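Local coordinates for protein AtxE2 (Asticcacaulis excentricus, PDB 5TXE) that hydrolyses the isopeptide bond of the lasso peptides astexin-2 and astexin-3, opening these threaded molecules into linear peptides, at residues A[488-493]-A[583-588]; A[498-503]-A[533-538]; A[589-594]-A[619-624]. The protein carries 1 engineered substitution. All blocks are in the same frame, centred on the assembly; numbering follows the deposited sequence.

Contact 1: A[488-493]-A[583-588]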
loop_
_atom_site.group_PDB
_atom_site.type_symbol
_atom_site.label_atom_id
_atom_site.label_comp_id
_atom_site.label_asym_id
_atom_site.label_seq_id
_atom_site.Cartn_x
_atom_site.Cartn_y
_atom_site.Cartn_z
ATOM N N ALA A 488 23.106 3.875 -3.649
ATOM C CA ALA A 488 23.557 3.360 -4.951
ATOM C C ALA A 488 22.495 3.470 -6.074
ATOM O O ALA A 488 22.829 3.792 -7.219
ATOM C CB ALA A 488 23.993 1.908 -4.831
ATOM N N GLU A 489 21.227 3.211 -5.766
ATOM C CA GLU A 489 20.140 3.330 -6.791
ATOM C C GLU A 489 19.922 4.765 -7.337
ATOM O O GLU A 489 19.580 4.946 -8.516
ATOM C CB GLU A 489 18.813 2.813 -6.239
ATOM C CG GLU A 489 18.861 1.335 -5.892
ATOM C CD GLU A 489 17.671 0.844 -5.080
ATOM O OE1 GLU A 489 16.999 1.650 -4.408
ATOM O OE2 GLU A 489 17.446 -0.377 -5.071
ATOM N N TYR A 490 20.138 5.762 -6.479
ATOM C CA TYR A 490 19.938 7.155 -6.870
ATOM C C TYR A 490 21.161 7.745 -7.471
ATOM O O TYR A 490 21.094 8.789 -8.079
ATOM C CB TYR A 490 19.484 8.013 -5.684
ATOM C CG TYR A 490 17.994 7.885 -5.411
ATOM C CD1 TYR A 490 17.068 8.680 -6.095
ATOM C CD2 TYR A 490 17.512 6.962 -4.518
ATOM C CE1 TYR A 490 15.701 8.573 -5.863
ATOM C CE2 TYR A 490 16.151 6.847 -4.275
ATOM C CZ TYR A 490 15.244 7.654 -4.944
ATOM O OH TYR A 490 13.896 7.518 -4.696
ATOM N N SER A 491 22.303 7.097 -7.302
ATOM C CA SER A 491 23.519 7.634 -7.850
ATOM C C SER A 491 23.340 7.761 -9.337
ATOM O O SER A 491 23.117 6.765 -10.048
ATOM C CB SER A 491 24.697 6.708 -7.569
ATOM O OG SER A 491 25.753 7.122 -8.387
ATOM N N ASN A 492 23.392 8.993 -9.827
ATOM C CA ASN A 492 23.214 9.247 -11.269
ATOM C C ASN A 492 21.870 8.762 -11.808
ATOM O O ASN A 492 21.722 8.452 -13.011
ATOM C CB ASN A 492 24.394 8.638 -12.051
ATOM C CG ASN A 492 25.688 9.382 -11.773
ATOM O OD1 ASN A 492 25.760 10.593 -11.956
ATOM N ND2 ASN A 492 26.680 8.674 -11.232
ATOM N N TRP A 493 20.907 8.648 -10.891
ATOM C CA TRP A 493 19.605 8.150 -11.227
ATOM C C TRP A 493 19.645 6.786 -11.949
ATOM O O TRP A 493 18.823 6.497 -12.791
ATOM C CB TRP A 493 18.886 9.178 -12.097
ATOM C CG TRP A 493 18.600 10.500 -11.361
ATOM C CD1 TRP A 493 19.299 11.684 -11.457
ATOM C CD2 TRP A 493 17.544 10.742 -10.432
ATOM N NE1 TRP A 493 18.713 12.638 -10.671
ATOM C CE2 TRP A 493 17.650 12.073 -10.018
ATOM C CE3 TRP A 493 16.509 9.962 -9.934
ATOM C CZ2 TRP A 493 16.765 12.631 -9.135
ATOM C CZ3 TRP A 493 15.629 10.520 -9.039
ATOM C CH2 TRP A 493 15.759 11.840 -8.662
ATOM N N GLY A 583 21.611 22.434 -9.430
ATOM C CA GLY A 583 22.701 21.498 -9.252
ATOM C C GLY A 583 22.521 20.277 -10.156
ATOM O O GLY A 583 21.427 20.043 -10.721
ATOM N N PRO A 584 23.599 19.513 -10.328
ATOM C CA PRO A 584 23.582 18.427 -11.316
ATOM C C PRO A 584 22.537 17.319 -11.034
ATOM O O PRO A 584 21.955 16.789 -11.961
ATOM C CB PRO A 584 24.990 17.861 -11.242
ATOM C CG PRO A 584 25.521 18.325 -9.910
ATOM C CD PRO A 584 24.906 19.667 -9.679
ATOM N N PHE A 585 22.321 16.973 -9.769
ATOM C CA PHE A 585 21.412 15.886 -9.422
ATOM C C PHE A 585 19.988 16.202 -9.865
ATOM O O PHE A 585 19.359 15.395 -10.451
ATOM C CB PHE A 585 21.536 15.648 -7.929
ATOM C CG PHE A 585 20.610 14.621 -7.404
ATOM C CD1 PHE A 585 20.880 13.269 -7.575
ATOM C CD2 PHE A 585 19.451 15.005 -6.720
ATOM C CE1 PHE A 585 19.998 12.311 -7.091
ATOM C CE2 PHE A 585 18.571 14.058 -6.231
ATOM C CZ PHE A 585 18.828 12.717 -6.429
ATOM N N TRP A 586 19.537 17.427 -9.691
ATOM C CA TRP A 586 18.166 17.817 -9.981
ATOM C C TRP A 586 17.858 18.056 -11.462
ATOM O O TRP A 586 16.697 18.094 -11.868
ATOM C CB TRP A 586 17.847 19.064 -9.125
ATOM C CG TRP A 586 17.932 18.771 -7.621
ATOM C CD1 TRP A 586 18.835 19.293 -6.699
ATOM C CD2 TRP A 586 17.116 17.843 -6.905
ATOM N NE1 TRP A 586 18.611 18.721 -5.461
ATOM C CE2 TRP A 586 17.551 17.850 -5.557
ATOM C CE3 TRP A 586 16.058 17.022 -7.271
ATOM C CZ2 TRP A 586 16.961 17.059 -4.589
ATOM C CZ3 TRP A 586 15.463 16.239 -6.322
ATOM C CH2 TRP A 586 15.923 16.251 -4.982
ATOM N N ALA A 587 18.871 18.205 -12.302
ATOM C CA ALA A 587 18.640 18.483 -13.728
ATOM C C ALA A 587 17.876 17.396 -14.448
ATOM O O ALA A 587 17.186 17.651 -15.450
ATOM C CB ALA A 587 19.985 18.660 -14.413
ATOM N N ALA A 588 17.947 16.176 -13.931
ATOM C CA ALA A 588 17.220 15.076 -14.570
ATOM C C ALA A 588 15.750 15.039 -14.242
ATOM O O ALA A 588 15.014 14.291 -14.888
ATOM C CB ALA A 588 17.843 13.768 -14.113
#

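Contact 2: A[498-503]-A[533-538]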
loop_
_atom_site.group_PDB
_atom_site.type_symbol
_atom_site.label_atom_id
_atom_site.label_comp_id
_atom_site.label_asym_id
_atom_site.label_seq_id
_atom_site.Cartn_x
_atom_site.Cartn_y
_atom_site.Cartn_z
ATOM N N ASN A 498 16.777 2.427 -15.212
ATOM C CA ASN A 498 16.366 1.010 -15.376
ATOM C C ASN A 498 14.843 0.901 -15.431
ATOM O O ASN A 498 14.254 0.097 -16.210
ATOM C CB ASN A 498 16.886 0.187 -14.191
ATOM C CG ASN A 498 16.371 -1.277 -14.187
ATOM O OD1 ASN A 498 16.425 -1.993 -15.204
ATOM N ND2 ASN A 498 15.877 -1.721 -13.016
ATOM N N ILE A 499 14.180 1.679 -14.574
ATOM C CA ILE A 499 12.720 1.719 -14.642
ATOM C C ILE A 499 12.205 2.253 -15.973
ATOM O O ILE A 499 11.312 1.673 -16.609
ATOM C CB ILE A 499 12.131 2.483 -13.436
ATOM C CG1 ILE A 499 12.379 1.650 -12.194
ATOM C CG2 ILE A 499 10.621 2.677 -13.620
ATOM C CD1 ILE A 499 12.326 2.439 -10.920
ATOM N N LEU A 500 12.744 3.374 -16.394
ATOM C CA LEU A 500 12.248 3.984 -17.629
ATOM C C LEU A 500 12.515 3.072 -18.836
ATOM O O LEU A 500 11.645 2.897 -19.716
ATOM C CB LEU A 500 12.901 5.309 -17.850
ATOM C CG LEU A 500 12.544 6.011 -19.147
ATOM C CD1 LEU A 500 11.086 6.328 -19.245
ATOM C CD2 LEU A 500 13.317 7.290 -19.260
ATOM N N HIS A 501 13.703 2.473 -18.859
ATOM C CA HIS A 501 14.041 1.559 -19.958
ATOM C C HIS A 501 13.158 0.363 -19.934
ATOM O O HIS A 501 12.786 -0.149 -20.987
ATOM C CB HIS A 501 15.482 1.104 -19.862
ATOM C CG HIS A 501 16.505 2.138 -20.224
ATOM N ND1 HIS A 501 16.348 3.040 -21.257
ATOM C CD2 HIS A 501 17.733 2.367 -19.715
ATOM C CE1 HIS A 501 17.428 3.791 -21.358
ATOM N NE2 HIS A 501 18.281 3.407 -20.429
ATOM N N THR A 502 12.754 -0.084 -18.753
ATOM C CA THR A 502 11.813 -1.217 -18.684
ATOM C C THR A 502 10.472 -0.852 -19.244
ATOM O O THR A 502 9.869 -1.629 -19.946
ATOM C CB THR A 502 11.638 -1.733 -17.248
ATOM O OG1 THR A 502 12.906 -2.083 -16.722
ATOM C CG2 THR A 502 10.732 -2.946 -17.184
ATOM N N LEU A 503 9.997 0.345 -18.959
ATOM C CA LEU A 503 8.738 0.772 -19.562
ATOM C C LEU A 503 8.834 0.858 -21.086
ATOM O O LEU A 503 7.898 0.488 -21.784
ATOM C CB LEU A 503 8.314 2.142 -19.024
ATOM C CG LEU A 503 7.805 2.133 -17.589
ATOM C CD1 LEU A 503 7.628 3.539 -17.129
ATOM C CD2 LEU A 503 6.489 1.365 -17.478
ATOM N N VAL A 533 7.226 9.389 -13.364
ATOM C CA VAL A 533 6.601 10.275 -14.311
ATOM C C VAL A 533 7.443 11.486 -14.581
ATOM O O VAL A 533 7.558 11.907 -15.724
ATOM C CB VAL A 533 5.272 10.788 -13.830
ATOM C CG1 VAL A 533 4.715 11.822 -14.790
ATOM C CG2 VAL A 533 4.291 9.623 -13.707
ATOM N N HIS A 534 8.025 12.059 -13.543
ATOM C CA HIS A 534 8.748 13.334 -13.709
ATOM C C HIS A 534 9.992 13.051 -14.531
ATOM O O HIS A 534 10.291 13.751 -15.485
ATOM C CB HIS A 534 9.111 14.012 -12.360
ATOM C CG HIS A 534 7.942 14.192 -11.439
ATOM N ND1 HIS A 534 8.047 14.084 -10.065
ATOM C CD2 HIS A 534 6.628 14.381 -11.705
ATOM C CE1 HIS A 534 6.853 14.249 -9.537
ATOM N NE2 HIS A 534 5.978 14.418 -10.511
ATOM N N PHE A 535 10.689 12.017 -14.119
ATOM C CA PHE A 535 11.890 11.527 -14.853
ATOM C C PHE A 535 11.573 11.189 -16.293
ATOM O O PHE A 535 12.312 11.523 -17.205
ATOM C CB PHE A 535 12.467 10.275 -14.152
ATOM C CG PHE A 535 13.845 9.901 -14.607
ATOM C CD1 PHE A 535 14.948 10.532 -14.072
ATOM C CD2 PHE A 535 14.026 8.995 -15.642
ATOM C CE1 PHE A 535 16.223 10.208 -14.490
ATOM C CE2 PHE A 535 15.297 8.626 -16.060
ATOM C CZ PHE A 535 16.399 9.245 -15.482
ATOM N N GLY A 536 10.455 10.536 -16.496
ATOM C CA GLY A 536 10.070 10.073 -17.818
ATOM C C GLY A 536 9.763 11.174 -18.778
ATOM O O GLY A 536 10.052 11.050 -20.002
ATOM N N LEU A 537 9.156 12.249 -18.285
ATOM C CA LEU A 537 8.715 13.319 -19.198
ATOM C C LEU A 537 9.915 14.162 -19.601
ATOM O O LEU A 537 9.899 14.841 -20.580
ATOM C CB LEU A 537 7.668 14.204 -18.557
ATOM C CG LEU A 537 6.360 13.548 -18.211
ATOM C CD1 LEU A 537 5.352 14.581 -17.738
ATOM C CD2 LEU A 537 5.784 12.785 -19.366
ATOM N N ILE A 538 10.956 14.127 -18.806
ATOM C CA ILE A 538 12.137 14.911 -19.109
ATOM C C ILE A 538 13.132 14.122 -19.932
ATOM O O ILE A 538 13.800 14.689 -20.762
ATOM C CB ILE A 538 12.810 15.388 -17.818
ATOM C CG1 ILE A 538 11.956 16.521 -17.210
ATOM C CG2 ILE A 538 14.244 15.880 -18.036
ATOM C CD1 ILE A 538 12.240 16.686 -15.751
#

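Contact 3: A[589-594]-A[619-624]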
loop_
_atom_site.group_PDB
_atom_site.type_symbol
_atom_site.label_atom_id
_atom_site.label_comp_id
_atom_site.label_asym_id
_atom_site.label_seq_id
_atom_site.Cartn_x
_atom_site.Cartn_y
_atom_site.Cartn_z
ATOM N N THR A 589 15.317 15.776 -13.204
ATOM C CA THR A 589 13.913 15.685 -12.745
ATOM C C THR A 589 13.170 17.001 -12.428
ATOM O O THR A 589 11.962 16.973 -12.399
ATOM C CB THR A 589 13.772 14.853 -11.458
ATOM O OG1 THR A 589 14.546 15.463 -10.414
ATOM C CG2 THR A 589 14.228 13.412 -11.654
ATOM N N SER A 590 13.868 18.115 -12.222
ATOM C CA SER A 590 13.234 19.352 -11.810
ATOM C C SER A 590 12.438 19.949 -12.945
ATOM O O SER A 590 12.975 20.171 -14.041
ATOM C CB SER A 590 14.230 20.371 -11.299
ATOM O OG SER A 590 13.643 21.662 -11.376
ATOM N N PHE A 591 11.155 20.204 -12.682
ATOM C CA PHE A 591 10.337 20.921 -13.654
ATOM C C PHE A 591 10.649 22.416 -13.732
ATOM O O PHE A 591 10.381 23.057 -14.753
ATOM C CB PHE A 591 8.839 20.725 -13.388
ATOM C CG PHE A 591 8.319 19.361 -13.739
ATOM C CD1 PHE A 591 9.090 18.425 -14.395
ATOM C CD2 PHE A 591 7.034 19.028 -13.413
ATOM C CE1 PHE A 591 8.553 17.189 -14.736
ATOM C CE2 PHE A 591 6.507 17.790 -13.707
ATOM C CZ PHE A 591 7.257 16.867 -14.375
ATOM N N VAL A 592 11.230 22.982 -12.697
ATOM C CA VAL A 592 11.662 24.378 -12.797
ATOM C C VAL A 592 12.825 24.475 -13.825
ATOM O O VAL A 592 12.763 25.255 -14.753
ATOM C CB VAL A 592 12.112 24.942 -11.411
ATOM C CG1 VAL A 592 12.651 26.389 -11.510
ATOM C CG2 VAL A 592 10.942 24.919 -10.464
ATOM N N VAL A 593 13.854 23.654 -13.655
ATOM C CA VAL A 593 14.983 23.605 -14.604
ATOM C C VAL A 593 14.520 23.300 -16.027
ATOM O O VAL A 593 14.931 23.987 -16.953
ATOM C CB VAL A 593 16.021 22.575 -14.136
ATOM C CG1 VAL A 593 17.114 22.331 -15.180
ATOM C CG2 VAL A 593 16.616 23.014 -12.803
ATOM N N ASN A 594 13.617 22.332 -16.208
ATOM C CA ASN A 594 13.268 21.835 -17.529
ATOM C C ASN A 594 11.937 22.281 -18.062
ATOM O O ASN A 594 11.508 21.818 -19.112
ATOM C CB ASN A 594 13.275 20.313 -17.474
ATOM C CG ASN A 594 14.670 19.764 -17.201
ATOM O OD1 ASN A 594 15.534 19.901 -18.058
ATOM N ND2 ASN A 594 14.903 19.171 -16.014
ATOM N N THR A 619 4.443 26.849 -11.782
ATOM C CA THR A 619 4.496 28.245 -12.214
ATOM C C THR A 619 5.472 28.398 -13.370
ATOM O O THR A 619 5.201 29.147 -14.306
ATOM C CB THR A 619 4.893 29.118 -11.041
ATOM O OG1 THR A 619 3.950 28.927 -9.949
ATOM C CG2 THR A 619 4.959 30.551 -11.430
ATOM N N ALA A 620 6.582 27.651 -13.348
ATOM C CA ALA A 620 7.557 27.714 -14.460
ATOM C C ALA A 620 6.945 27.148 -15.721
ATOM O O ALA A 620 7.074 27.723 -16.792
ATOM C CB ALA A 620 8.830 26.999 -14.096
ATOM N N LEU A 621 6.198 26.064 -15.577
ATOM C CA LEU A 621 5.500 25.488 -16.699
ATOM C C LEU A 621 4.468 26.395 -17.282
ATOM O O LEU A 621 4.389 26.512 -18.536
ATOM C CB LEU A 621 4.837 24.177 -16.317
ATOM C CG LEU A 621 5.840 23.030 -16.056
ATOM C CD1 LEU A 621 5.132 21.860 -15.391
ATOM C CD2 LEU A 621 6.498 22.510 -17.348
ATOM N N GLN A 622 3.644 27.042 -16.440
ATOM C CA GLN A 622 2.652 27.999 -16.969
ATOM C C GLN A 622 3.334 29.158 -17.653
ATOM O O GLN A 622 2.955 29.581 -18.741
ATOM C CB GLN A 622 1.736 28.586 -15.921
ATOM C CG GLN A 622 0.670 27.642 -15.472
ATOM C CD GLN A 622 -0.558 28.367 -14.877
ATOM O OE1 GLN A 622 -0.435 29.359 -14.168
ATOM N NE2 GLN A 622 -1.749 27.858 -15.188
ATOM N N GLN A 623 4.336 29.695 -17.027
ATOM C CA GLN A 623 5.081 30.785 -17.612
ATOM C C GLN A 623 5.690 30.384 -18.971
ATOM O O GLN A 623 5.784 31.206 -19.875
ATOM C CB GLN A 623 6.164 31.139 -16.646
ATOM C CG GLN A 623 7.146 32.215 -17.108
ATOM C CD GLN A 623 6.997 33.502 -16.303
ATOM O OE1 GLN A 623 6.020 33.691 -15.554
ATOM N NE2 GLN A 623 7.963 34.399 -16.465
ATOM N N ALA A 624 6.110 29.141 -19.117
ATOM C CA ALA A 624 6.657 28.683 -20.393
ATOM C C ALA A 624 5.536 28.220 -21.303
ATOM O O ALA A 624 5.798 27.622 -22.308
ATOM C CB ALA A 624 7.652 27.580 -20.162
#

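Contact 1: A[488-493]-A[583-588]
The turn between helices 482-490 and 494-512 of the hydrolase domain is fastened to the loop ahead of helix 591-594 where Trp-493 stacks on Phe-585. The two rings form an offset stack: the five-membered indole ring and the phenyl ring have centroids 4.6 Å apart and planes at 17°. The closest carbons of the stack are Trp-493 CZ2, over one face of the phenyl ring, and Phe-585 CZ, 3.4 Å apart. Phe-585 sets CG anti to its backbone N (chi1 177°), which carries the phenyl ring across to the indole. Trp-493 NE1 donates a hydrogen bond to Phe-585 O (2.8 Å), nearly straight at the hydrogen (173°), and the oxygen lies almost in the indole plane. Ala-588 adds its methyl, with CB 3.7 Å from Trp-493 CD1. Tyr-490 O sits at the phenyl edge, 3.8 Å from Phe-585 CE1. The Tyr-490 side chain is about 10 Å from that of Ala-527, the engineered replacement of the nucleophile. A phenylalanine in place of Trp-493 would probably leave Phe-585 O without its N-H partner and weaken the hold on the loop. The stack holds the indole against the phenyl face; the in-plane N-H bond restrains its turning.

Contact 2: A[498-503]-A[533-538]
Leu-500 meets Phe-535 and Gly-536 where two helices of the alpha/beta-hydrolase domain pack, a simple case of one branched side chain serving two neighbours. The contact between the segments is apolar. CD2 of Leu-500 comes to the edge of the Phe-535 ring, near its plane, at 4.0 Å from CE2. Its other methyl, CD1, lies 4.1 Å from Gly-536 CA, against backbone that bears no side chain. Here the helices come near each other, with Leu-500 CA and Gly-536 CA 6.5 Å apart. Leu-500 holds CG opposite its own backbone N (chi1 176°), which sends both methyls across to helix 528-539.

Aromatic packing extends the contact on one side, for Phe-535 also meets Trp-497 edge-to-face, one turn before Leu-500 in helix 494-512.

Polar bonds stay within each helix or lead outward. Thr-502 OG1 bonds to Asn-498 O at 2.6 Å, while Thr-502 N reaches the same oxygen at 3.0 Å; the two donors come from opposite faces of the carbonyl plane, and together they occupy this buried acceptor. The same hydroxyl is also bonded to Asn-409 ND2, and on the other helix both ring nitrogens of His-534 are satisfied, ND1 by Thr-553 OG1 and NE2 by Ser-550 O.

The chain runs from helix 494-512 through strand 521-525 to helix 528-539, the helix that follows the nucleophile elbow, whose nucleophile position is the engineered Ala-527 here. Both helices rest on the mixed sheet: Ile-499 and Leu-503 touch Phe-467 of strand 463-467 as well as Thr-532, whereas Val-533 and Leu-537 pack on Ala-546 of strand 545-548.

Contact 3: A[589-594]-A[619-624]
Phe-591 and Leu-621 both set CG opposite the carbonyl carbon, with chi1 at -73° and -70°, and Leu-621 then extends CD1 away from its own backbone (chi2 168°) until it is 3.9 Å from Phe-591 CD2. The two side chains slant across one another as they meet. Beside them Ala-620 adds its methyl: its CB lies 4.1 Å from Val-592 CA and 4.3 Å from Phe-591 O, so the methyl rests on main chain while the Val-592 CB points away from helix 615-623. The pairing sets the short helix 591-594 against helix 615-623, part of the crossover that links the parallel strands 602-607 and 628-633 of the hydrolase sheet. Ser-590 is the N-cap of the short helix, its OG accepting a nearly straight bond of 3.0 Å from Val-593 N and also bonding to Asp-581. Asn-594 turns back on the same residue: its backbone N, at 3.1 Å, and its ND2, at 2.9 Å, approach Ser-590 O from opposite faces of the carbonyl plane. Outside the two segments, the Phe-591 ring also meets that of His-534 on helix 528-539 and touches Ile-538 and Leu-598.

Overall arrangement
From the N terminus, the chain passes through antiparallel four-stranded sheets, consistent with the beta-propeller of the prolyl oligopeptidase family, and the first strands of the hydrolase sheet before contact 1 opens at 488-493. Contact 2 opens at 498-503 and closes at 533-538, its loop within the longer one that contact 1 completes at 583-588. Contact 3 starts at the next residue and closes at 619-624, in series; none cross. Contact 1 ties the turn between helices 482-490 and 494-512 to loop 583-588, contact 2 pairs helices 494-512 and 528-539, and contact 3 pairs helices 591-594 and 615-623. Helix 528-539 touches that loop and helix 591-594, and Asn-594 ND2 probably donates a hydrogen bond to Ala-587 O.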